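Local coordinates for lipoteichoic acid primase (Listeria monocytogenes, PDB 4UOP), which belongs to the sulfatase-like family and carries an extracellular catalytic domain of alpha/beta fold with a bound magnesium ion, at residues S114-T119 and P168-D173; D340-V345 and G354-F359. One frame throughout, in Å; residues are numbered along the deposited sequence.

Contact 1: residues S114-T119 and P168-D173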
# COMPACT_ATOMS: atom_id res chain seq x y z
N SER B 114 10.97 8.15 -7.34
CA SER B 114 10.78 8.19 -8.79
C SER B 114 11.75 9.16 -9.46
O SER B 114 12.39 8.84 -10.46
CB SER B 114 9.34 8.61 -9.11
OG SER B 114 8.44 7.60 -8.78
N VAL B 115 11.87 10.34 -8.88
CA VAL B 115 12.72 11.37 -9.45
C VAL B 115 14.20 11.01 -9.35
O VAL B 115 14.94 11.11 -10.35
CB VAL B 115 12.40 12.74 -8.82
CG1 VAL B 115 13.38 13.80 -9.30
CG2 VAL B 115 10.97 13.13 -9.16
N TYR B 116 14.66 10.57 -8.19
CA TYR B 116 16.09 10.30 -8.01
C TYR B 116 16.56 9.05 -8.78
O TYR B 116 17.69 9.03 -9.26
CB TYR B 116 16.47 10.14 -6.54
CG TYR B 116 16.06 11.27 -5.62
CD1 TYR B 116 15.96 12.56 -6.08
CD2 TYR B 116 15.79 11.02 -4.28
CE1 TYR B 116 15.57 13.59 -5.23
CE2 TYR B 116 15.41 12.03 -3.43
CZ TYR B 116 15.29 13.31 -3.90
OH TYR B 116 14.88 14.32 -3.05
N THR B 117 15.72 8.02 -8.84
CA THR B 117 16.13 6.69 -9.32
C THR B 117 15.68 6.37 -10.74
O THR B 117 16.26 5.47 -11.36
CB THR B 117 15.64 5.53 -8.41
OG1 THR B 117 14.21 5.36 -8.53
CG2 THR B 117 16.01 5.78 -6.97
N SER B 118 14.65 7.06 -11.24
CA SER B 118 14.01 6.68 -12.49
C SER B 118 13.59 5.20 -12.49
O SER B 118 13.73 4.50 -13.50
CB SER B 118 14.92 7.00 -13.69
OG SER B 118 14.18 7.14 -14.89
N THR B 119 13.15 4.72 -11.33
CA THR B 119 12.54 3.39 -11.22
C THR B 119 11.19 3.61 -10.54
O THR B 119 10.98 4.64 -9.88
CB THR B 119 13.39 2.40 -10.39
OG1 THR B 119 13.42 2.79 -9.01
CG2 THR B 119 14.78 2.31 -10.91
N PRO B 168 21.74 8.81 1.66
CA PRO B 168 23.03 8.13 1.42
C PRO B 168 22.96 6.99 0.41
O PRO B 168 23.87 6.85 -0.41
CB PRO B 168 23.39 7.55 2.80
CG PRO B 168 22.68 8.40 3.78
CD PRO B 168 21.44 8.92 3.10
N ALA B 169 21.88 6.20 0.46
CA ALA B 169 21.69 5.12 -0.49
C ALA B 169 21.71 5.60 -1.94
O ALA B 169 22.26 4.92 -2.81
CB ALA B 169 20.39 4.37 -0.21
N VAL B 170 21.09 6.75 -2.21
CA VAL B 170 21.11 7.29 -3.58
C VAL B 170 22.32 8.16 -3.86
O VAL B 170 22.48 8.64 -4.97
CB VAL B 170 19.80 8.04 -3.98
CG1 VAL B 170 18.63 7.08 -4.04
CG2 VAL B 170 19.50 9.21 -3.05
N GLY B 171 23.16 8.38 -2.86
CA GLY B 171 24.43 9.04 -3.08
C GLY B 171 24.40 10.56 -3.03
O GLY B 171 25.26 11.19 -3.63
N PHE B 172 23.43 11.15 -2.32
CA PHE B 172 23.52 12.56 -2.00
C PHE B 172 24.75 12.76 -1.11
O PHE B 172 24.97 11.99 -0.18
CB PHE B 172 22.26 13.10 -1.28
CG PHE B 172 21.15 13.52 -2.21
CD1 PHE B 172 21.26 14.68 -2.96
CD2 PHE B 172 19.98 12.79 -2.31
CE1 PHE B 172 20.26 15.08 -3.82
CE2 PHE B 172 18.96 13.18 -3.16
CZ PHE B 172 19.10 14.33 -3.92
N ASP B 173 25.54 13.80 -1.38
CA ASP B 173 26.69 14.13 -0.51
C ASP B 173 26.23 14.55 0.89
O ASP B 173 26.86 14.20 1.90
CB ASP B 173 27.51 15.28 -1.10
CG ASP B 173 28.30 14.86 -2.32
OD1 ASP B 173 28.92 13.79 -2.29
OD2 ASP B 173 28.30 15.62 -3.31
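The last turn of helix 107-117 meets the chain leaving helix 163-169 through a T-shaped aromatic pair, Y116 with F172. The edge of F172 points into the face of Y116, its CE2 standing 3.7 Å above the plane over the ring centre; the planes stand at 83° and the centroids are 5.0 Å apart. CZ of F172 also approaches the tyrosine, lying 3.8 Å from Y116 CE1. The phenol OH bonds to E112, one turn back on its own helix, which helps to hold the hydroxyl end of the ring. Beside the pair, V170 CG2 approaches Y116 CD2 obliquely at 4.3 Å, while V170 CG1 meets T117 CG2 at 4.1 Å. In this alpha/beta sulfatase-like fold, helix 107-117 carries the magnesium ligand T108 near its start, and the contact lies toward its other end, the Y116 side chain about 12 Å from the metal. Helix 163-169 finishes in a Schellman motif, where positive phi at G171 ends the helix, and F172 follows directly, against Y116. With chi1 at 71°, T117 OG1 accepts from T119 N (3.1 Å) in an ST turn and also bonds to W113 O, a turn back, leaving its methyl to V170. Strands 149-153 and 214-219 pack against both aromatic rings.

Contact 2: residues D340-V345 and G354-F359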
# COMPACT_ATOMS: atom_id res chain seq x y z
N ASP B 340 10.43 10.31 -15.32
CA ASP B 340 11.05 10.86 -16.52
C ASP B 340 11.96 12.07 -16.27
O ASP B 340 12.65 12.53 -17.18
CB ASP B 340 9.97 11.25 -17.54
CG ASP B 340 9.10 10.05 -17.94
OD1 ASP B 340 9.68 8.99 -18.26
OD2 ASP B 340 7.84 10.17 -17.90
N ILE B 341 11.96 12.60 -15.05
CA ILE B 341 12.74 13.81 -14.79
C ILE B 341 14.25 13.59 -14.97
O ILE B 341 14.91 14.41 -15.60
CB ILE B 341 12.38 14.44 -13.42
CG1 ILE B 341 10.95 14.99 -13.49
CG2 ILE B 341 13.38 15.54 -13.09
CD1 ILE B 341 10.39 15.56 -12.19
N MET B 342 14.78 12.46 -14.48
CA MET B 342 16.23 12.22 -14.57
C MET B 342 16.74 12.16 -16.03
O MET B 342 17.63 12.93 -16.39
CB MET B 342 16.65 10.96 -13.82
CG MET B 342 18.12 10.65 -14.00
SD MET B 342 18.69 9.23 -13.08
CE MET B 342 20.39 9.18 -13.66
N PRO B 343 16.17 11.27 -16.86
CA PRO B 343 16.68 11.24 -18.25
C PRO B 343 16.51 12.57 -18.99
O PRO B 343 17.37 12.94 -19.80
CB PRO B 343 15.88 10.11 -18.90
CG PRO B 343 14.71 9.87 -18.00
CD PRO B 343 15.18 10.21 -16.62
N THR B 344 15.45 13.33 -18.68
CA THR B 344 15.22 14.61 -19.32
C THR B 344 16.32 15.60 -18.91
O THR B 344 16.89 16.31 -19.75
CB THR B 344 13.81 15.15 -18.95
OG1 THR B 344 12.80 14.22 -19.38
CG2 THR B 344 13.52 16.51 -19.59
N VAL B 345 16.62 15.65 -17.61
CA VAL B 345 17.61 16.57 -17.10
C VAL B 345 19.04 16.19 -17.52
O VAL B 345 19.83 17.06 -17.88
CB VAL B 345 17.50 16.69 -15.57
CG1 VAL B 345 18.68 17.47 -14.99
CG2 VAL B 345 16.19 17.38 -15.23
N GLY B 354 24.97 6.09 -20.12
CA GLY B 354 25.64 4.82 -20.38
C GLY B 354 24.81 3.58 -20.11
O GLY B 354 23.75 3.40 -20.69
N ASP B 355 25.30 2.73 -19.21
CA ASP B 355 24.65 1.45 -18.91
C ASP B 355 23.66 1.57 -17.76
O ASP B 355 23.09 0.57 -17.32
CB ASP B 355 25.68 0.37 -18.53
CG ASP B 355 26.68 0.09 -19.64
OD1 ASP B 355 26.31 0.23 -20.84
OD2 ASP B 355 27.83 -0.29 -19.31
N GLN B 356 23.45 2.78 -17.25
CA GLN B 356 22.54 2.95 -16.14
C GLN B 356 21.10 2.71 -16.60
O GLN B 356 20.63 3.30 -17.57
CB GLN B 356 22.67 4.33 -15.51
CG GLN B 356 21.71 4.54 -14.35
CD GLN B 356 22.15 5.59 -13.37
OE1 GLN B 356 23.30 6.01 -13.36
NE2 GLN B 356 21.24 6.03 -12.52
N ILE B 357 20.42 1.82 -15.88
CA ILE B 357 19.05 1.46 -16.20
C ILE B 357 18.14 2.62 -15.76
O ILE B 357 18.26 3.11 -14.63
CB ILE B 357 18.67 0.13 -15.52
CG1 ILE B 357 19.39 -1.02 -16.24
CG2 ILE B 357 17.17 -0.09 -15.57
CD1 ILE B 357 19.55 -2.27 -15.41
N MET B 358 17.32 3.10 -16.68
CA MET B 358 16.32 4.14 -16.40
C MET B 358 15.00 3.69 -16.99
O MET B 358 14.93 3.34 -18.18
CB MET B 358 16.75 5.49 -16.99
CG MET B 358 18.00 6.13 -16.34
SD MET B 358 18.33 7.80 -16.96
CE MET B 358 18.61 7.52 -18.72
N PHE B 359 13.94 3.68 -16.18
CA PHE B 359 12.62 3.31 -16.67
C PHE B 359 11.89 4.51 -17.23
O PHE B 359 10.92 4.36 -17.96
CB PHE B 359 11.82 2.63 -15.57
CG PHE B 359 12.33 1.26 -15.25
CD1 PHE B 359 13.43 1.10 -14.43
CD2 PHE B 359 11.77 0.15 -15.86
CE1 PHE B 359 13.94 -0.17 -14.17
CE2 PHE B 359 12.28 -1.12 -15.60
CZ PHE B 359 13.36 -1.28 -14.77
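M358 lays the end of its side chain along P343, the two running past each other in opposite directions. The methyl CE of M358 meets P343 CB at 3.8 Å, and its sulfur sits 4.0 Å from P343 CD, so the thioether follows one side of the pyrrolidine ring. A bend at the last torsion (chi3 -61°) turns CE back along the ring. The same sulfur also touches M342, the residue before P343, whose CG lies 4.1 Å from M358 SD, with the two methionine chains crossing at about a right angle.

M342 is fully extended, all three torsions close to 180°, and this carries its methyl past M358 to Q356. There M342 CE lies off the plane of the carboxamide, at its nitrogen end, 3.5 Å from Q356 NE2 and 4.0 Å from Q356 CD. This is van der Waals contact, and no hydrogen bond joins the two segments.

A side-chain bond reinforces the backbone near D340. D340 O accepts from T344 OG1 at 2.8 Å and, more distantly, from T344 N at 3.3 Å, the two donors arriving from opposite faces of the carbonyl plane. The D340 carboxylate bonds to the backbone N of G337 and of T361, linking the residues before the helix to the chain that returns beyond F359. Contact 2 packs the irregular segment 354-359 on helix 341-348, one of the helices flanking the large mixed sheet of the sulfatase-like alpha/beta fold. On the far side of the helix I341 and V345 pack on strand 277-283, whereas I357 and F359 turn to helices 34-41 and 412-433.

From the N terminus, helix 107-117 supplies the first half of contact 1, and the 48 residues that follow, including strand 149-153, are enclosed when 168-173 returns to it. Contact 2 opens only later and closes a short loop of eight residues at the end of helix 341-348, so the two are in series, neither nested nor crossed. In space their centres are about 12 Å apart and they adjoin at S118: its O makes a probable hydrogen bond to F359 N (2.8 Å), and its OG packs on P343 and bonds to I339 O. Together they join helices 107-117, 163-169 and 341-348 with the segment leading toward strand 371-373.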